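PDB 6H0C: putative diflavin flavoprotein A 3 from Synechocystis sp., which probably transfers electrons from NADH to oxygen, reducing it to water, the present chain being its flavodiiron core of metallo-beta-lactamase-like and flavodoxin-like parts. Local coordinates for residues K3-F17 / S58-R70. Numbering follows the deposited sequence.
Sequences KDVQICPIAVDTTVF and SFTDNFVGTLIQR
In the metallo-beta-lactamase-like part of this flavodiiron core, the beta hairpin of strands 4-11 and 14-21 at the edge of a mixed sheet is covered on one face by helix 60-70. The helix runs at 40° to strand 4-11, and Val5 and Ile7 of that strand, and Lys3 just before it, alternate residues, turn their side chains to it. Beta-branched Val5 and Thr66 suit the close fit: Val5 CG1 meets Thr66 CG2, while Val5 CG2 lies 3.9 Å from Thr66 OG1. That hydroxyl is no polar misfit, since it bonds back to Asn62 O, which also accepts from Thr66 N on the opposite face of its carbonyl plane. Ile7 extends CD1 tip to tip with Thr66 CG2 (3.7 Å) and lays the same methyl over one face of the Arg70 guanidinium, off-centre, 3.6 Å from NH1. Arg70 reaches this place by a bend at chi2 (-61°), its CG passing the edge of the Phe17 ring. Phe17, which also touches Leu43 of strand 37-45, fills the deeper layer; its CZ touches Leu67 CD1 at 3.9 Å, the two side chains crossing at about a right angle, and its CB abuts the edge of the Phe63 ring. Near the helix start the contact turns polar. A water accepts from Asn62 ND2 and donates a weak bond to Asp4 O, while the Asp4 side chain leaves the backbone away from the helix, and its carboxylate forms a salt bridge with Arg20. Long and flexible, Lys3 passes CD by Phe59 CE1, and its NZ donates to an in-plane lone pair of Ser58 O at 2.7 Å.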
ATOM      1  N   LYS A   3      10.569  -9.194  18.775  1.00 52.85           N
ATOM      2  CA  LYS A   3       9.467  -8.275  18.533  1.00 47.11           C
ATOM      3  C   LYS A   3       8.951  -7.751  19.870  1.00 42.03           C
ATOM      4  O   LYS A   3       8.938  -8.489  20.849  1.00 39.91           O
ATOM      5  CB  LYS A   3       8.350  -8.974  17.747  1.00 43.84           C
ATOM      6  CG  LYS A   3       8.838  -9.596  16.443  1.00 42.50           C
ATOM      7  CD  LYS A   3       7.710 -10.195  15.623  1.00 44.90           C
ATOM      8  CE  LYS A   3       7.019 -11.310  16.371  1.00 52.39           C
ATOM      9  NZ  LYS A   3       6.273 -12.190  15.427  1.00 58.31           N
ATOM     10  N   ASP A   4       8.560  -6.480  19.929  1.00 34.88           N
ATOM     11  CA  ASP A   4       7.889  -5.966  21.122  1.00 30.73           C
ATOM     12  C   ASP A   4       6.825  -4.920  20.777  1.00 33.73           C
ATOM     13  O   ASP A   4       6.547  -4.664  19.603  1.00 30.79           O
ATOM     14  CB  ASP A   4       8.905  -5.391  22.127  1.00 28.97           C
ATOM     15  CG  ASP A   4       9.567  -4.083  21.661  1.00 35.79           C
ATOM     16  OD1 ASP A   4       9.145  -3.454  20.668  1.00 35.39           O
ATOM     17  OD2 ASP A   4      10.536  -3.666  22.323  1.00 44.75           O
ATOM     18  N   VAL A   5       6.236  -4.325  21.813  1.00 32.48           N
ATOM     19  CA  VAL A   5       5.270  -3.253  21.639  1.00 31.36           C
ATOM     20  C   VAL A   5       5.700  -2.042  22.460  1.00 35.77           C
ATOM     21  O   VAL A   5       5.793  -2.105  23.685  1.00 35.80           O
ATOM     22  CB  VAL A   5       3.842  -3.680  22.050  1.00 30.35           C
ATOM     23  CG1 VAL A   5       2.870  -2.518  21.878  1.00 27.19           C
ATOM     24  CG2 VAL A   5       3.390  -4.898  21.241  1.00 25.57           C
ATOM     25  N   GLN A   6       5.975  -0.940  21.772  1.00 30.25           N
ATOM     26  CA  GLN A   6       6.384   0.288  22.429  1.00 30.05           C
ATOM     27  C   GLN A   6       5.183   1.200  22.587  1.00 31.91           C
ATOM     28  O   GLN A   6       4.489   1.499  21.613  1.00 32.16           O
ATOM     29  CB  GLN A   6       7.482   0.978  21.630  1.00 28.36           C
ATOM     30  CG  GLN A   6       7.983   2.272  22.221  1.00 29.40           C
ATOM     31  CD  GLN A   6       9.060   2.889  21.359  1.00 34.98           C
ATOM     32  OE1 GLN A   6       8.976   2.867  20.127  1.00 35.63           O
ATOM     33  NE2 GLN A   6      10.091   3.432  21.996  1.00 36.91           N
ATOM     34  N   ILE A   7       4.929   1.626  23.820  1.00 31.63           N
ATOM     35  CA  ILE A   7       3.753   2.432  24.128  1.00 35.09           C
ATOM     36  C   ILE A   7       4.175   3.827  24.540  1.00 35.81           C
ATOM     37  O   ILE A   7       5.094   3.989  25.337  1.00 38.07           O
ATOM     38  CB  ILE A   7       2.899   1.803  25.257  1.00 37.46           C
ATOM     39  CG1 ILE A   7       2.527   0.361  24.915  1.00 39.17           C
ATOM     40  CG2 ILE A   7       1.640   2.634  25.524  1.00 33.05           C
ATOM     41  CD1 ILE A   7       1.607  -0.265  25.928  1.00 43.46           C
ATOM     42  N   CYS A   8       3.500   4.838  24.008  1.00 28.64           N
ATOM     43  CA  CYS A   8       3.856   6.201  24.331  1.00 26.14           C
ATOM     44  C   CYS A   8       2.660   7.133  24.160  1.00 29.97           C
ATOM     45  O   CYS A   8       1.968   7.087  23.137  1.00 30.83           O
ATOM     46  CB  CYS A   8       5.030   6.643  23.452  1.00 28.07           C
ATOM     47  SG  CYS A   8       5.752   8.235  23.888  1.00 39.41           S
ATOM     48  N   PRO A   9       2.391   7.973  25.174  1.00 31.56           N
ATOM     49  CA  PRO A   9       1.387   9.032  25.004  1.00 30.62           C
ATOM     50  C   PRO A   9       1.925  10.094  24.054  1.00 29.81           C
ATOM     51  O   PRO A   9       3.075  10.491  24.209  1.00 40.54           O
ATOM     52  CB  PRO A   9       1.205   9.582  26.422  1.00 31.84           C
ATOM     53  CG  PRO A   9       2.488   9.260  27.113  1.00 35.22           C
ATOM     54  CD  PRO A   9       2.972   7.964  26.529  1.00 32.11           C
ATOM     55  N   ILE A  10       1.139  10.542  23.085  1.00 28.83           N
ATOM     56  CA  ILE A  10       1.690  11.422  22.054  1.00 31.15           C
ATOM     57  C   ILE A  10       0.943  12.746  21.933  1.00 30.31           C
ATOM     58  O   ILE A  10       1.431  13.679  21.313  1.00 34.97           O
ATOM     59  CB  ILE A  10       1.707  10.724  20.666  1.00 29.68           C
ATOM     60  CG1 ILE A  10       0.295  10.343  20.223  1.00 28.49           C
ATOM     61  CG2 ILE A  10       2.615   9.495  20.688  1.00 30.13           C
ATOM     62  CD1 ILE A  10       0.242   9.839  18.789  1.00 32.02           C
ATOM     63  N   ALA A  11      -0.239  12.820  22.526  1.00 27.49           N
ATOM     64  CA  ALA A  11      -1.040  14.040  22.519  1.00 27.22           C
ATOM     65  C   ALA A  11      -2.203  13.817  23.481  1.00 27.87           C
ATOM     66  O   ALA A  11      -2.343  12.716  24.016  1.00 28.83           O
ATOM     67  CB  ALA A  11      -1.528  14.369  21.109  1.00 25.21           C
ATOM     68  N   VAL A  12      -3.026  14.838  23.716  1.00 31.06           N
ATOM     69  CA  VAL A  12      -4.117  14.682  24.679  1.00 34.77           C
ATOM     70  C   VAL A  12      -5.019  13.522  24.274  1.00 32.41           C
ATOM     71  O   VAL A  12      -5.439  13.420  23.117  1.00 30.21           O
ATOM     72  CB  VAL A  12      -4.974  15.963  24.836  1.00 33.35           C
ATOM     73  CG1 VAL A  12      -4.176  17.044  25.529  1.00 39.82           C
ATOM     74  CG2 VAL A  12      -5.480  16.449  23.494  1.00 37.98           C
ATOM     75  N   ASP A  13      -5.282  12.640  25.236  1.00 30.65           N
ATOM     76  CA  ASP A  13      -6.153  11.484  25.038  1.00 31.31           C
ATOM     77  C   ASP A  13      -5.612  10.491  24.005  1.00 30.00           C
ATOM     78  O   ASP A  13      -6.305   9.548  23.627  1.00 31.51           O
ATOM     79  CB  ASP A  13      -7.552  11.947  24.617  1.00 34.07           C
ATOM     80  CG  ASP A  13      -8.142  12.962  25.581  1.00 36.45           C
ATOM     81  OD1 ASP A  13      -8.132  12.701  26.805  1.00 35.96           O
ATOM     82  OD2 ASP A  13      -8.593  14.031  25.112  1.00 34.72           O
ATOM     83  N   THR A  14      -4.373  10.683  23.567  1.00 26.69           N
ATOM     84  CA  THR A  14      -3.868   9.905  22.446  1.00 27.95           C
ATOM     85  C   THR A  14      -2.583   9.147  22.758  1.00 30.68           C
ATOM     86  O   THR A  14      -1.597   9.717  23.235  1.00 28.36           O
ATOM     87  CB  THR A  14      -3.614  10.798  21.221  1.00 32.95           C
ATOM     88  OG1 THR A  14      -4.740  11.663  21.001  1.00 29.69           O
ATOM     89  CG2 THR A  14      -3.369   9.935  19.984  1.00 34.48           C
ATOM     90  N   THR A  15      -2.604   7.857  22.445  1.00 29.37           N
ATOM     91  CA  THR A  15      -1.474   6.978  22.694  1.00 28.59           C
ATOM     92  C   THR A  15      -1.095   6.210  21.433  1.00 29.73           C
ATOM     93  O   THR A  15      -1.975   5.794  20.674  1.00 27.60           O
ATOM     94  CB  THR A  15      -1.801   5.981  23.813  1.00 35.07           C
ATOM     95  OG1 THR A  15      -2.321   6.697  24.943  1.00 42.34           O
ATOM     96  CG2 THR A  15      -0.561   5.185  24.217  1.00 29.41           C
ATOM     97  N   VAL A  16       0.206   6.031  21.200  1.00 26.32           N
ATOM     98  CA  VAL A  16       0.652   5.142  20.122  1.00 25.92           C
ATOM     99  C   VAL A  16       1.141   3.793  20.668  1.00 26.53           C
ATOM    100  O   VAL A  16       1.775   3.710  21.727  1.00 28.08           O
ATOM    101  CB  VAL A  16       1.772   5.769  19.269  1.00 21.50           C
ATOM    102  CG1 VAL A  16       3.048   5.913  20.081  1.00 21.52           C
ATOM    103  CG2 VAL A  16       2.030   4.909  18.046  1.00 22.30           C
ATOM    104  N   PHE A  17       0.801   2.737  19.948  1.00 22.46           N
ATOM    105  CA  PHE A  17       1.307   1.399  20.230  1.00 25.43           C
ATOM    106  C   PHE A  17       2.137   0.981  19.030  1.00 25.60           C
ATOM    107  O   PHE A  17       1.573   0.644  17.987  1.00 26.86           O
ATOM    108  CB  PHE A  17       0.162   0.392  20.454  1.00 28.99           C
ATOM    109  CG  PHE A  17      -0.642   0.633  21.701  1.00 28.66           C
ATOM    110  CD1 PHE A  17      -0.511  -0.208  22.794  1.00 29.86           C
ATOM    111  CD2 PHE A  17      -1.539   1.688  21.779  1.00 27.59           C
ATOM    112  CE1 PHE A  17      -1.252   0.004  23.958  1.00 30.63           C
ATOM    113  CE2 PHE A  17      -2.282   1.909  22.936  1.00 28.17           C
ATOM    114  CZ  PHE A  17      -2.136   1.060  24.029  1.00 26.78           C
ATOM    115  N   SER A  58       1.913 -11.047  12.119  1.00 35.84           N
ATOM    116  CA  SER A  58       3.169 -11.222  12.855  1.00 34.67           C
ATOM    117  C   SER A  58       3.071 -10.664  14.263  1.00 31.73           C
ATOM    118  O   SER A  58       3.871 -11.014  15.122  1.00 34.80           O
ATOM    119  CB  SER A  58       4.334 -10.532  12.141  1.00 34.35           C
ATOM    120  OG  SER A  58       4.412 -10.921  10.790  1.00 38.43           O
ATOM    121  N   PHE A  59       2.098  -9.782  14.487  1.00 25.81           N
ATOM    122  CA  PHE A  59       2.055  -8.984  15.706  1.00 27.69           C
ATOM    123  C   PHE A  59       0.803  -9.212  16.531  1.00 31.46           C
ATOM    124  O   PHE A  59       0.695  -8.708  17.656  1.00 31.24           O
ATOM    125  CB  PHE A  59       2.151  -7.495  15.373  1.00 25.82           C
ATOM    126  CG  PHE A  59       3.448  -7.098  14.735  1.00 29.15           C
ATOM    127  CD1 PHE A  59       4.634  -7.171  15.443  1.00 31.99           C
ATOM    128  CD2 PHE A  59       3.476  -6.627  13.430  1.00 33.33           C
ATOM    129  CE1 PHE A  59       5.824  -6.793  14.862  1.00 34.70           C
ATOM    130  CE2 PHE A  59       4.657  -6.245  12.844  1.00 32.04           C
ATOM    131  CZ  PHE A  59       5.835  -6.329  13.558  1.00 33.66           C
ATOM    132  N   THR A  60      -0.137  -9.964  15.968  1.00 27.42           N
ATOM    133  CA  THR A  60      -1.456 -10.136  16.567  1.00 33.42           C
ATOM    134  C   THR A  60      -1.426 -10.394  18.079  1.00 34.86           C
ATOM    135  O   THR A  60      -2.047  -9.662  18.846  1.00 38.06           O
ATOM    136  CB  THR A  60      -2.220 -11.290  15.894  1.00 35.54           C
ATOM    137  OG1 THR A  60      -2.347 -11.031  14.486  1.00 32.25           O
ATOM    138  CG2 THR A  60      -3.607 -11.443  16.524  1.00 35.13           C
ATOM    139  N   ASP A  61      -0.684 -11.409  18.510  1.00 34.80           N
ATOM    140  CA  ASP A  61      -0.764 -11.866  19.897  1.00 38.02           C
ATOM    141  C   ASP A  61      -0.071 -10.960  20.906  1.00 37.56           C
ATOM    142  O   ASP A  61      -0.610 -10.743  21.991  1.00 37.53           O
ATOM    143  CB  ASP A  61      -0.210 -13.282  20.009  1.00 39.01           C
ATOM    144  CG  ASP A  61      -1.050 -14.270  19.257  1.00 41.03           C
ATOM    145  OD1 ASP A  61      -2.209 -13.927  18.949  1.00 40.82           O
ATOM    146  OD2 ASP A  61      -0.567 -15.376  18.965  1.00 49.06           O
ATOM    147  N   ASN A  62       1.110 -10.437  20.570  1.00 35.10           N
ATOM    148  CA  ASN A  62       1.758  -9.448  21.433  1.00 36.41           C
ATOM    149  C   ASN A  62       0.878  -8.235  21.587  1.00 36.62           C
ATOM    150  O   ASN A  62       0.764  -7.658  22.671  1.00 36.28           O
ATOM    151  CB  ASN A  62       3.108  -9.001  20.873  1.00 36.75           C
ATOM    152  CG  ASN A  62       4.218  -9.961  21.191  1.00 47.93           C
ATOM    153  OD1 ASN A  62       3.999 -11.005  21.810  1.00 57.53           O
ATOM    154  ND2 ASN A  62       5.427  -9.626  20.751  1.00 45.11           N
ATOM    155  N   PHE A  63       0.271  -7.841  20.475  1.00 34.31           N
ATOM    156  CA  PHE A  63      -0.518  -6.629  20.462  1.00 33.36           C
ATOM    157  C   PHE A  63      -1.760  -6.768  21.329  1.00 33.81           C
ATOM    158  O   PHE A  63      -2.009  -5.935  22.204  1.00 30.00           O
ATOM    159  CB  PHE A  63      -0.927  -6.249  19.043  1.00 27.43           C
ATOM    160  CG  PHE A  63      -1.842  -5.060  18.994  1.00 26.67           C
ATOM    161  CD1 PHE A  63      -1.338  -3.778  19.159  1.00 31.08           C
ATOM    162  CD2 PHE A  63      -3.204  -5.224  18.813  1.00 25.85           C
ATOM    163  CE1 PHE A  63      -2.176  -2.670  19.124  1.00 29.48           C
ATOM    164  CE2 PHE A  63      -4.047  -4.126  18.777  1.00 29.83           C
ATOM    165  CZ  PHE A  63      -3.535  -2.847  18.934  1.00 29.71           C
ATOM    166  N   VAL A  64      -2.544  -7.813  21.072  1.00 32.29           N
ATOM    167  CA  VAL A  64      -3.785  -8.006  21.812  1.00 31.28           C
ATOM    168  C   VAL A  64      -3.448  -8.245  23.275  1.00 34.14           C
ATOM    169  O   VAL A  64      -4.130  -7.745  24.167  1.00 34.17           O
ATOM    170  CB  VAL A  64      -4.619  -9.176  21.253  1.00 30.67           C
ATOM    171  CG1 VAL A  64      -5.761  -9.529  22.202  1.00 28.91           C
ATOM    172  CG2 VAL A  64      -5.156  -8.814  19.884  1.00 32.42           C
ATOM    173  N   GLY A  65      -2.368  -8.985  23.505  1.00 37.97           N
ATOM    174  CA  GLY A  65      -1.905  -9.275  24.847  1.00 37.43           C
ATOM    175  C   GLY A  65      -1.555  -8.004  25.583  1.00 37.76           C
ATOM    176  O   GLY A  65      -1.926  -7.828  26.738  1.00 43.63           O
ATOM    177  N   THR A  66      -0.852  -7.109  24.901  1.00 33.49           N
ATOM    178  CA  THR A  66      -0.452  -5.836  25.488  1.00 31.53           C
ATOM    179  C   THR A  66      -1.627  -4.886  25.691  1.00 34.03           C
ATOM    180  O   THR A  66      -1.777  -4.274  26.749  1.00 36.67           O
ATOM    181  CB  THR A  66       0.588  -5.141  24.613  1.00 31.94           C
ATOM    182  OG1 THR A  66       1.788  -5.915  24.615  1.00 38.53           O
ATOM    183  CG2 THR A  66       0.885  -3.762  25.152  1.00 33.46           C
ATOM    184  N   LEU A  67      -2.459  -4.766  24.667  1.00 33.54           N
ATOM    185  CA  LEU A  67      -3.597  -3.860  24.709  1.00 35.87           C
ATOM    186  C   LEU A  67      -4.528  -4.156  25.883  1.00 41.53           C
ATOM    187  O   LEU A  67      -4.920  -3.250  26.613  1.00 41.61           O
ATOM    188  CB  LEU A  67      -4.373  -3.934  23.395  1.00 32.01           C
ATOM    189  CG  LEU A  67      -5.523  -2.939  23.245  1.00 32.05           C
ATOM    190  CD1 LEU A  67      -5.011  -1.509  23.440  1.00 29.69           C
ATOM    191  CD2 LEU A  67      -6.212  -3.106  21.883  1.00 30.87           C
ATOM    192  N   ILE A  68      -4.865  -5.429  26.063  1.00 43.30           N
ATOM    193  CA  ILE A  68      -5.779  -5.855  27.120  1.00 45.62           C
ATOM    194  C   ILE A  68      -5.316  -5.441  28.519  1.00 45.11           C
ATOM    195  O   ILE A  68      -6.118  -5.342  29.450  1.00 44.88           O
ATOM    196  CB  ILE A  68      -5.965  -7.377  27.078  1.00 53.68           C
ATOM    197  CG1 ILE A  68      -6.688  -7.769  25.790  1.00 56.97           C
ATOM    198  CG2 ILE A  68      -6.755  -7.859  28.274  1.00 60.25           C
ATOM    199  CD1 ILE A  68      -6.670  -9.241  25.513  1.00 61.31           C
ATOM    200  N   GLN A  69      -4.024  -5.179  28.666  1.00 42.35           N
ATOM    201  CA  GLN A  69      -3.500  -4.771  29.955  1.00 42.17           C
ATOM    202  C   GLN A  69      -3.676  -3.282  30.159  1.00 48.13           C
ATOM    203  O   GLN A  69      -3.563  -2.786  31.274  1.00 52.63           O
ATOM    204  CB  GLN A  69      -2.033  -5.167  30.075  1.00 50.90           C
ATOM    205  CG  GLN A  69      -1.829  -6.674  29.975  1.00 62.73           C
ATOM    206  CD  GLN A  69      -0.391  -7.094  30.194  1.00 76.90           C
ATOM    207  OE1 GLN A  69       0.395  -6.367  30.801  1.00 81.64           O
ATOM    208  NE2 GLN A  69      -0.039  -8.276  29.695  1.00 82.59           N
ATOM    209  N   ARG A  70      -3.979  -2.574  29.077  1.00 48.96           N
ATOM    210  CA  ARG A  70      -4.119  -1.122  29.119  1.00 43.04           C
ATOM    211  C   ARG A  70      -5.562  -0.656  28.951  1.00 42.65           C
ATOM    212  O   ARG A  70      -5.868   0.515  29.178  1.00 41.89           O
ATOM    213  CB  ARG A  70      -3.267  -0.475  28.027  1.00 41.75           C
ATOM    214  CG  ARG A  70      -1.790  -0.718  28.161  1.00 48.33           C
ATOM    215  CD  ARG A  70      -1.279  -0.141  29.463  1.00 60.97           C
ATOM    216  NE  ARG A  70       0.165   0.062  29.426  1.00 63.98           N
ATOM    217  CZ  ARG A  70       0.745   1.233  29.194  1.00 55.17           C
ATOM    218  NH1 ARG A  70       2.063   1.325  29.175  1.00 64.21           N
ATOM    219  NH2 ARG A  70       0.005   2.313  28.987  1.00 47.02           N
TER
HETATM  220  O   HOH W   1       5.155  -7.201  18.858  1.00 31.64           O